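Long-range contacts in putative glycosidase ph117-related (Bacteroides thetaiotaomicron, PDB 5A7V), which probably acts on mannose-containing glycans as a glycoside hydrolase or phosphorylase of family GH130, and binds mannose in a central pocket: residues D344-I349 with C365-V370; A303-A308 with F330-S335. All blocks are in the same frame, centred on the assembly; numbering follows the deposited sequence. Where two conformers were deposited one is given.

Contact 1: residues D344-I349 with C365-V370; sequences DGTVFI and CADSKV. With MAN (alpha-D-mannopyranose), chain E.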
ATOM      1  N   ASP A 344      -5.154  -9.256  14.958  1.00 10.77           N
ATOM      2  CA  ASP A 344      -5.777 -10.237  14.076  1.00 11.60           C
ATOM      3  C   ASP A 344      -4.951 -10.573  12.817  1.00 10.32           C
ATOM      4  O   ASP A 344      -5.353 -11.450  12.057  1.00 11.94           O
ATOM      5  CB  ASP A 344      -7.184  -9.773  13.694  1.00 12.39           C
ATOM      6  CG  ASP A 344      -8.108  -9.628  14.931  1.00 12.85           C
ATOM      7  OD1 ASP A 344      -8.260 -10.616  15.676  1.00 16.06           O
ATOM      8  OD2 ASP A 344      -8.691  -8.521  15.170  1.00 15.49           O
ATOM      9  N   GLY A 345      -3.821  -9.857  12.594  1.00  9.38           N
ATOM     10  CA  GLY A 345      -2.914 -10.172  11.529  1.00 10.18           C
ATOM     11  C   GLY A 345      -3.110  -9.396  10.238  1.00  9.28           C
ATOM     12  O   GLY A 345      -4.230  -9.129   9.852  1.00  8.92           O
ATOM     13  N   THR A 346      -1.996  -9.055   9.574  1.00  9.13           N
ATOM     14  CA  THR A 346      -2.054  -8.485   8.204  1.00  8.26           C
ATOM     15  C   THR A 346      -0.871  -8.964   7.415  1.00  8.74           C
ATOM     16  O   THR A 346       0.233  -9.128   7.984  1.00  9.09           O
ATOM     17  CB  THR A 346      -2.022  -6.924   8.151  1.00  9.68           C
ATOM     18  OG1 THR A 346      -0.668  -6.505   8.376  1.00 10.20           O
ATOM     19  CG2 THR A 346      -2.965  -6.239   9.104  1.00  9.90           C
ATOM     20  N   VAL A 347      -1.061  -9.036   6.088  1.00  8.42           N
ATOM     21  CA  VAL A 347       0.014  -8.835   5.112  1.00  8.20           C
ATOM     22  C   VAL A 347      -0.460  -7.671   4.242  1.00  8.75           C
ATOM     23  O   VAL A 347      -1.166  -7.859   3.238  1.00 10.81           O
ATOM     24  CB  VAL A 347       0.392 -10.095   4.309  1.00  9.13           C
ATOM     25  CG1 VAL A 347       1.136 -11.072   5.209  1.00  9.77           C
ATOM     26  CG2 VAL A 347      -0.812 -10.787   3.669  1.00  9.64           C
ATOM     27  N   PHE A 348      -0.146  -6.449   4.672  1.00  7.97           N
ATOM     28  CA  PHE A 348      -0.746  -5.248   4.076  1.00  8.24           C
ATOM     29  C   PHE A 348       0.138  -4.783   2.907  1.00  7.84           C
ATOM     30  O   PHE A 348       1.179  -4.168   3.113  1.00  8.32           O
ATOM     31  CB  PHE A 348      -0.910  -4.154   5.121  1.00  8.56           C
ATOM     32  CG  PHE A 348      -1.802  -3.038   4.687  1.00  8.45           C
ATOM     33  CD1 PHE A 348      -3.196  -3.153   4.744  1.00 10.00           C
ATOM     34  CD2 PHE A 348      -1.246  -1.866   4.124  1.00  9.85           C
ATOM     35  CE1 PHE A 348      -4.015  -2.152   4.288  1.00  9.86           C
ATOM     36  CE2 PHE A 348      -2.077  -0.866   3.696  1.00 11.24           C
ATOM     37  CZ  PHE A 348      -3.438  -0.978   3.766  1.00 10.68           C
ATOM     38  N   ILE A 349      -0.255  -5.180   1.695  1.00  7.75           N
ATOM     39  CA  ILE A 349       0.578  -4.975   0.531  1.00  7.83           C
ATOM     40  C   ILE A 349       0.515  -3.543   0.053  1.00  8.53           C
ATOM     41  O   ILE A 349      -0.551  -2.944  -0.028  1.00  8.39           O
ATOM     42  CB  ILE A 349       0.263  -6.007  -0.560  1.00  8.49           C
ATOM     43  CG1 ILE A 349      -1.168  -5.913  -1.094  1.00  9.43           C
ATOM     44  CG2 ILE A 349       0.603  -7.420  -0.100  1.00  9.77           C
ATOM     45  CD1 ILE A 349      -1.361  -6.514  -2.473  1.00  9.22           C
ATOM     46  N   CYS A 365       3.514  -6.155   8.220  1.00  8.70           N
ATOM     47  CA  CYS A 365       3.250  -7.406   8.951  1.00  9.41           C
ATOM     48  C   CYS A 365       2.577  -7.060  10.263  1.00  8.99           C
ATOM     49  O   CYS A 365       3.258  -6.604  11.206  1.00  9.85           O
ATOM     50  CB  CYS A 365       4.559  -8.123   9.240  1.00 10.47           C
ATOM     51  SG  CYS A 365       5.510  -8.614   7.756  1.00 11.72           S
ATOM     52  N   ALA A 366       1.266  -7.262  10.308  1.00  9.41           N
ATOM     53  CA  ALA A 366       0.476  -7.050  11.519  1.00  9.51           C
ATOM     54  C   ALA A 366       0.718  -5.677  12.175  1.00  9.42           C
ATOM     55  O   ALA A 366       0.671  -5.552  13.396  1.00  9.71           O
ATOM     56  CB  ALA A 366       0.648  -8.193  12.518  1.00 10.66           C
ATOM     57  N   ASP A 367       0.861  -4.640  11.338  1.00  9.36           N
ATOM     58  CA  ASP A 367       1.112  -3.279  11.802  1.00 10.04           C
ATOM     59  C   ASP A 367       2.372  -3.139  12.702  1.00  9.58           C
ATOM     60  O   ASP A 367       2.471  -2.223  13.495  1.00 10.74           O
ATOM     61  CB  ASP A 367      -0.098  -2.599  12.483  1.00 10.44           C
ATOM     62  CG  ASP A 367      -1.307  -2.352  11.599  1.00 10.58           C
ATOM     63  OD1 ASP A 367      -1.335  -2.700  10.398  1.00 11.79           O
ATOM     64  OD2 ASP A 367      -2.276  -1.714  12.159  1.00 12.30           O
ATOM     65  N   SER A 368       3.337  -4.050  12.503  1.00  9.20           N
ATOM     66  CA  SER A 368       4.521  -4.097  13.360  1.00  9.60           C
ATOM     67  C   SER A 368       5.878  -4.154  12.655  1.00 10.19           C
ATOM     68  O   SER A 368       6.846  -3.582  13.175  1.00 10.80           O
ATOM     69  CB  SER A 368       4.410  -5.244  14.367  1.00 11.42           C
ATOM     70  OG  SER A 368       3.446  -4.898  15.393  1.00 13.62           O
ATOM     71  N   LYS A 369       5.958  -4.907  11.562  1.00  9.69           N
ATOM     72  CA  LYS A 369       7.203  -5.155  10.826  1.00  9.84           C
ATOM     73  C   LYS A 369       6.998  -4.875   9.341  1.00  9.64           C
ATOM     74  O   LYS A 369       5.843  -4.837   8.861  1.00  9.68           O
ATOM     75  CB  LYS A 369       7.741  -6.597  11.044  1.00 11.40           C
ATOM     76  CG  LYS A 369       7.822  -7.055  12.523  1.00 13.64           C
ATOM     77  CD  LYS A 369       8.944  -6.344  13.229  1.00 15.76           C
ATOM     78  CE  LYS A 369       9.471  -6.925  14.548  1.00 20.64           C
ATOM     79  NZ  LYS A 369       8.511  -6.851  15.639  1.00 23.78           N
ATOM     80  N   VAL A 370       8.101  -4.841   8.599  1.00  9.23           N
ATOM     81  CA  VAL A 370       8.053  -4.860   7.126  1.00  9.38           C
ATOM     82  C   VAL A 370       8.547  -6.209   6.619  1.00  9.14           C
ATOM     83  O   VAL A 370       9.639  -6.671   7.023  1.00 10.53           O
ATOM     84  CB  VAL A 370       8.933  -3.749   6.489  1.00 10.21           C
ATOM     85  CG1 VAL A 370       8.927  -3.844   4.952  1.00 10.85           C
ATOM     86  CG2 VAL A 370       8.442  -2.371   6.937  1.00 11.10           C
TER
HETATM   87  C1  MAN E1386      -6.291   0.301   7.725  1.00 14.34           C
HETATM   88  C2  MAN E1386      -5.056   0.410   6.806  1.00 14.18           C
HETATM   89  C3  MAN E1386      -3.681   0.419   7.501  1.00 13.00           C
HETATM   90  C4  MAN E1386      -3.617  -0.630   8.627  1.00 12.88           C
HETATM   91  C5  MAN E1386      -4.937  -1.404   8.800  1.00 15.05           C
HETATM   92  C6  MAN E1386      -4.920  -2.334  10.034  1.00 15.04           C
HETATM   93  O1  MAN E1386      -7.507  -0.285   7.005  1.00 14.66           O
HETATM   94  O2  MAN E1386      -5.231   1.633   6.077  1.00 16.79           O
HETATM   95  O3  MAN E1386      -3.372   1.669   8.086  1.00 12.61           O
HETATM   96  O4  MAN E1386      -2.525  -1.471   8.318  1.00 12.37           O
HETATM   97  O5  MAN E1386      -5.995  -0.405   8.950  1.00 13.86           O
HETATM   98  O6  MAN E1386      -4.777  -1.545  11.223  1.00 13.68           O
HETATM   99  O   HOH W   1       0.184  -3.857   8.555  1.00 10.31           O

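Contact 2: residues A303-A308 with F330-S335; sequences ANVYAA and FRPMDS. With MAN (alpha-D-mannopyranose), chain E.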
ATOM      1  N   ALA A 303     -11.057 -14.446  11.435  1.00 10.12           N
ATOM      2  CA  ALA A 303     -11.893 -13.265  11.513  1.00 10.34           C
ATOM      3  C   ALA A 303     -10.970 -12.048  11.625  1.00  8.80           C
ATOM      4  O   ALA A 303     -10.004 -12.037  12.401  1.00 10.34           O
ATOM      5  CB  ALA A 303     -12.824 -13.334  12.705  1.00 10.48           C
ATOM      6  N   ASN A 304     -11.271 -11.012  10.837  1.00  8.12           N
ATOM      7  CA  ASN A 304     -10.613  -9.675  10.889  1.00  8.76           C
ATOM      8  C   ASN A 304      -9.211  -9.666  10.318  1.00  8.68           C
ATOM      9  O   ASN A 304      -8.555  -8.624  10.377  1.00  9.64           O
ATOM     10  CB  ASN A 304     -10.672  -9.118  12.330  1.00 10.82           C
ATOM     11  CG  ASN A 304     -12.101  -8.804  12.729  1.00 11.37           C
ATOM     12  OD1 ASN A 304     -12.769  -8.032  12.046  1.00 13.38           O
ATOM     13  ND2 ASN A 304     -12.605  -9.449  13.763  1.00 14.19           N
ATOM     14  N   VAL A 305      -8.750 -10.761   9.731  1.00  7.73           N
ATOM     15  CA  VAL A 305      -7.423 -10.744   9.087  1.00  8.27           C
ATOM     16  C   VAL A 305      -7.454  -9.880   7.825  1.00  8.37           C
ATOM     17  O   VAL A 305      -8.455  -9.822   7.124  1.00  8.63           O
ATOM     18  CB  VAL A 305      -6.940 -12.182   8.779  1.00  9.02           C
ATOM     19  CG1 VAL A 305      -7.653 -12.792   7.593  1.00  9.00           C
ATOM     20  CG2 VAL A 305      -5.434 -12.287   8.632  1.00  9.39           C
ATOM     21  N   TYR A 306      -6.295  -9.270   7.526  1.00  7.96           N
ATOM     22  CA  TYR A 306      -6.064  -8.645   6.194  1.00  7.79           C
ATOM     23  C   TYR A 306      -5.226  -9.591   5.341  1.00  7.81           C
ATOM     24  O   TYR A 306      -4.098  -9.949   5.709  1.00  9.23           O
ATOM     25  CB  TYR A 306      -5.363  -7.301   6.286  1.00  8.36           C
ATOM     26  CG  TYR A 306      -6.161  -6.151   6.777  1.00  8.69           C
ATOM     27  CD1 TYR A 306      -6.625  -6.050   8.099  1.00  9.01           C
ATOM     28  CD2 TYR A 306      -6.438  -5.067   5.925  1.00  8.75           C
ATOM     29  CE1 TYR A 306      -7.314  -4.939   8.544  1.00  8.79           C
ATOM     30  CE2 TYR A 306      -7.116  -3.961   6.366  1.00  8.89           C
ATOM     31  CZ  TYR A 306      -7.523  -3.867   7.681  1.00  8.76           C
ATOM     32  OH  TYR A 306      -8.178  -2.745   8.151  1.00  9.94           O
ATOM     33  N   ALA A 307      -5.819 -10.026   4.231  1.00  7.88           N
ATOM     34  CA  ALA A 307      -5.159 -10.870   3.251  1.00  8.23           C
ATOM     35  C   ALA A 307      -5.346 -10.261   1.839  1.00  8.00           C
ATOM     36  O   ALA A 307      -6.345  -9.584   1.600  1.00  9.09           O
ATOM     37  CB  ALA A 307      -5.698 -12.302   3.316  1.00  8.94           C
ATOM     38  N   ALA A 308      -4.390 -10.511   0.937  1.00  7.98           N
ATOM     39  CA  ALA A 308      -4.298  -9.718  -0.307  1.00  7.99           C
ATOM     40  C   ALA A 308      -5.011 -10.396  -1.467  1.00  8.01           C
ATOM     41  O   ALA A 308      -4.891 -11.612  -1.672  1.00  8.15           O
ATOM     42  CB  ALA A 308      -2.848  -9.454  -0.644  1.00  9.41           C
ATOM     43  N   PHE A 330      -2.004 -14.058  -1.101  1.00  7.96           N
ATOM     44  CA  PHE A 330      -0.937 -13.817  -0.105  1.00  8.08           C
ATOM     45  C   PHE A 330      -1.686 -13.506   1.177  1.00  8.45           C
ATOM     46  O   PHE A 330      -2.595 -12.670   1.210  1.00  9.05           O
ATOM     47  CB  PHE A 330      -0.058 -12.648  -0.581  1.00  8.44           C
ATOM     48  CG  PHE A 330       1.298 -12.547   0.087  1.00  8.45           C
ATOM     49  CD1 PHE A 330       2.300 -13.428  -0.237  1.00  9.90           C
ATOM     50  CD2 PHE A 330       1.566 -11.573   1.030  1.00  9.54           C
ATOM     51  CE1 PHE A 330       3.547 -13.349   0.373  1.00 10.21           C
ATOM     52  CE2 PHE A 330       2.802 -11.492   1.636  1.00 10.11           C
ATOM     53  CZ  PHE A 330       3.790 -12.384   1.290  1.00 10.26           C
ATOM     54  N   ARG A 331      -1.303 -14.199   2.256  1.00  8.25           N
ATOM     55  CA  ARG A 331      -2.023 -14.063   3.530  1.00  8.85           C
ATOM     56  C   ARG A 331      -1.042 -14.277   4.665  1.00  8.23           C
ATOM     57  O   ARG A 331       0.061 -14.783   4.438  1.00  8.93           O
ATOM     58  CB  ARG A 331      -3.212 -15.032   3.622  1.00  9.40           C
ATOM     59  CG  ARG A 331      -2.830 -16.494   3.692  1.00  9.17           C
ATOM     60  CD  ARG A 331      -4.067 -17.363   3.675  1.00 10.86           C
ATOM     61  NE  ARG A 331      -3.781 -18.789   3.639  1.00 11.13           N
ATOM     62  CZ  ARG A 331      -3.586 -19.543   4.729  1.00 12.42           C
ATOM     63  NH1 ARG A 331      -3.662 -19.030   5.941  1.00 13.17           N
ATOM     64  NH2 ARG A 331      -3.319 -20.821   4.555  1.00 14.14           N
ATOM     65  N   PRO A 332      -1.453 -13.929   5.899  1.00  8.62           N
ATOM     66  CA  PRO A 332      -0.488 -14.171   6.979  1.00  9.35           C
ATOM     67  C   PRO A 332      -0.141 -15.659   7.166  1.00  9.26           C
ATOM     68  O   PRO A 332      -1.045 -16.508   7.314  1.00 11.05           O
ATOM     69  CB  PRO A 332      -1.193 -13.613   8.226  1.00  9.88           C
ATOM     70  CG  PRO A 332      -2.026 -12.473   7.663  1.00  9.88           C
ATOM     71  CD  PRO A 332      -2.559 -13.085   6.363  1.00  9.58           C
ATOM     72  N   MET A 333       1.147 -15.965   7.143  1.00 10.76           N
ATOM     73  CA  MET A 333       1.661 -17.318   7.283  0.50 11.06           C
ATOM     74  C   MET A 333       2.699 -17.429   8.407  1.00 12.69           C
ATOM     75  O   MET A 333       2.720 -18.412   9.127  1.00 18.09           O
ATOM     76  CB  MET A 333       2.289 -17.812   5.985  0.50 10.50           C
ATOM     77  CG  MET A 333       1.369 -17.925   4.790  0.50  8.86           C
ATOM     78  SD  MET A 333       0.061 -19.099   4.898  0.50  8.63           S
ATOM     79  CE  MET A 333       1.016 -20.628   4.868  0.50  8.26           C
ATOM     80  N   ASP A 334       3.541 -16.432   8.576  1.00 11.68           N
ATOM     81  CA  ASP A 334       4.547 -16.405   9.624  1.00 12.64           C
ATOM     82  C   ASP A 334       4.027 -15.680  10.880  1.00 13.00           C
ATOM     83  O   ASP A 334       3.089 -14.892  10.834  1.00 12.28           O
ATOM     84  CB  ASP A 334       5.836 -15.753   9.094  1.00 13.43           C
ATOM     85  CG  ASP A 334       6.525 -16.593   8.034  1.00 16.20           C
ATOM     86  OD1 ASP A 334       6.209 -17.799   7.859  1.00 23.44           O
ATOM     87  OD2 ASP A 334       7.440 -16.089   7.361  1.00 19.14           O
ATOM     88  N   SER A 335       4.673 -15.960  12.016  1.00 12.82           N
ATOM     89  CA  SER A 335       4.198 -15.452  13.288  1.00 13.67           C
ATOM     90  C   SER A 335       3.988 -13.958  13.352  1.00 12.94           C
ATOM     91  O   SER A 335       2.979 -13.466  13.870  1.00 13.14           O
ATOM     92  CB  SER A 335       5.126 -15.923  14.424  1.00 15.59           C
ATOM     93  OG  SER A 335       6.420 -15.355  14.295  1.00 18.65           O
TER
HETATM   94  C1  MAN E1386      -6.291   0.301   7.725  1.00 14.34           C
HETATM   95  C2  MAN E1386      -5.056   0.410   6.806  1.00 14.18           C
HETATM   96  C3  MAN E1386      -3.681   0.419   7.501  1.00 13.00           C
HETATM   97  C4  MAN E1386      -3.617  -0.630   8.627  1.00 12.88           C
HETATM   98  C5  MAN E1386      -4.937  -1.404   8.800  1.00 15.05           C
HETATM   99  C6  MAN E1386      -4.920  -2.334  10.034  1.00 15.04           C
HETATM  100  O1  MAN E1386      -7.507  -0.285   7.005  1.00 14.66           O
HETATM  101  O2  MAN E1386      -5.231   1.633   6.077  1.00 16.79           O
HETATM  102  O3  MAN E1386      -3.372   1.669   8.086  1.00 12.61           O
HETATM  103  O4  MAN E1386      -2.525  -1.471   8.318  1.00 12.37           O
HETATM  104  O5  MAN E1386      -5.995  -0.405   8.950  1.00 13.86           O
HETATM  105  O6  MAN E1386      -4.777  -1.545  11.223  1.00 13.68           O

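Contact 1: residues D344-I349 with C365-V370
T346 and A366 hold the two segments together through backbone and hydroxyl bonds. The amide N of A366 donates to T346 O at 3.2 Å, arriving tilted 29° from the carbonyl plane, and the same N-H also reaches T346 OG1 at 2.8 Å in a bent, weak bond. With chi1 at 77°, OG1 sits between the backbone N and the carbonyl carbon of T346, which turns it to A366. A water accepts from T346 OG1 and D367 N and donates to D367 OD1.

V347 and C365 form the antiparallel non-hydrogen-bonded pair where strands 347-355 and 358-365 meet. Beyond it the chain turns back through a classic beta bulge, S368 and K369 both donating to C365 O. These strands belong to an antiparallel sheet consistent with one blade of the five-bladed beta-propeller known for GH130 enzymes.

Apolar contact is slight: A366 CB lies 4.2 Å from G345 CA. Toward the sugar, D367 uses both carboxylate oxygens, OD1 taking mannose O4 at 2.7 Å and OD2 taking O6 at 2.7 Å. The mannose lies over one face of the F348 ring, offset toward its rim, with F348 CZ 3.7 Å from mannose C2.

Contact 2: residues A303-A308 with F330-S335
V305 turns its CG2 methyl onto the CG-CD side of the P332 ring, V305 CG2 lying 3.5 Å from P332 CG. The valine's chi1 of 75° leaves CG2 opposite the backbone N, facing the proline. P332 CD then rests 3.6 Å from Y306 O, filling in beside the backbone. Farther along, A307 CB meets R331 CB at 3.7 Å, and A308 CB lies 4.2 Å from F330 CB. One polar bond joins the segments: A308 N donates to F330 O at 2.8 Å, almost straight at 173° and nearly in line with the C=O.

Around this shell, V347 of strand 347-355 packs on both F330 and P332, and the F330 ring meets Y363 edge to face. R331 carries its guanidinium away from A307, and its NE bonds to P385 O. The loop then leads into helix 335-338, whose E337 accepts from the backbone N of both M333 and D334. On the other segment, strand 306-314 belongs to a sheet with strand 283-291, and its Y306 ring points into the mannose pocket, packed edge to face with Y342. Y306 OH is 2.8 Å from mannose O1.

Chemically, the F330 carbonyl is gripped by a straight bond from A308 N while the side chains meet only through carbon, which implies that loop 330-335 is held to the strand bearing the sugar-contacting tyrosine by that one bond and by close fit of shape.

How the contacts relate
Contacts 1 and 2 lie side by side, their centres about 8 Å apart, and 344-349 and 303-308 are joined directly by backbone: G345 O is 3.1 Å from Y306 N and V347 N 3.2 Å from Y306 O, both probable hydrogen bonds. V347 also packs against the loop before helix 335-338, its CG2 3.5 Å from R331 CA. Both contacts line the pocket of the same mannose, D367 and F348 from contact 1 and Y306 from contact 2. E272, E231, D146 and N78 add further hydrogen bonds to that sugar. Segment 330-335 stands behind strand 306-314, away from the pocket.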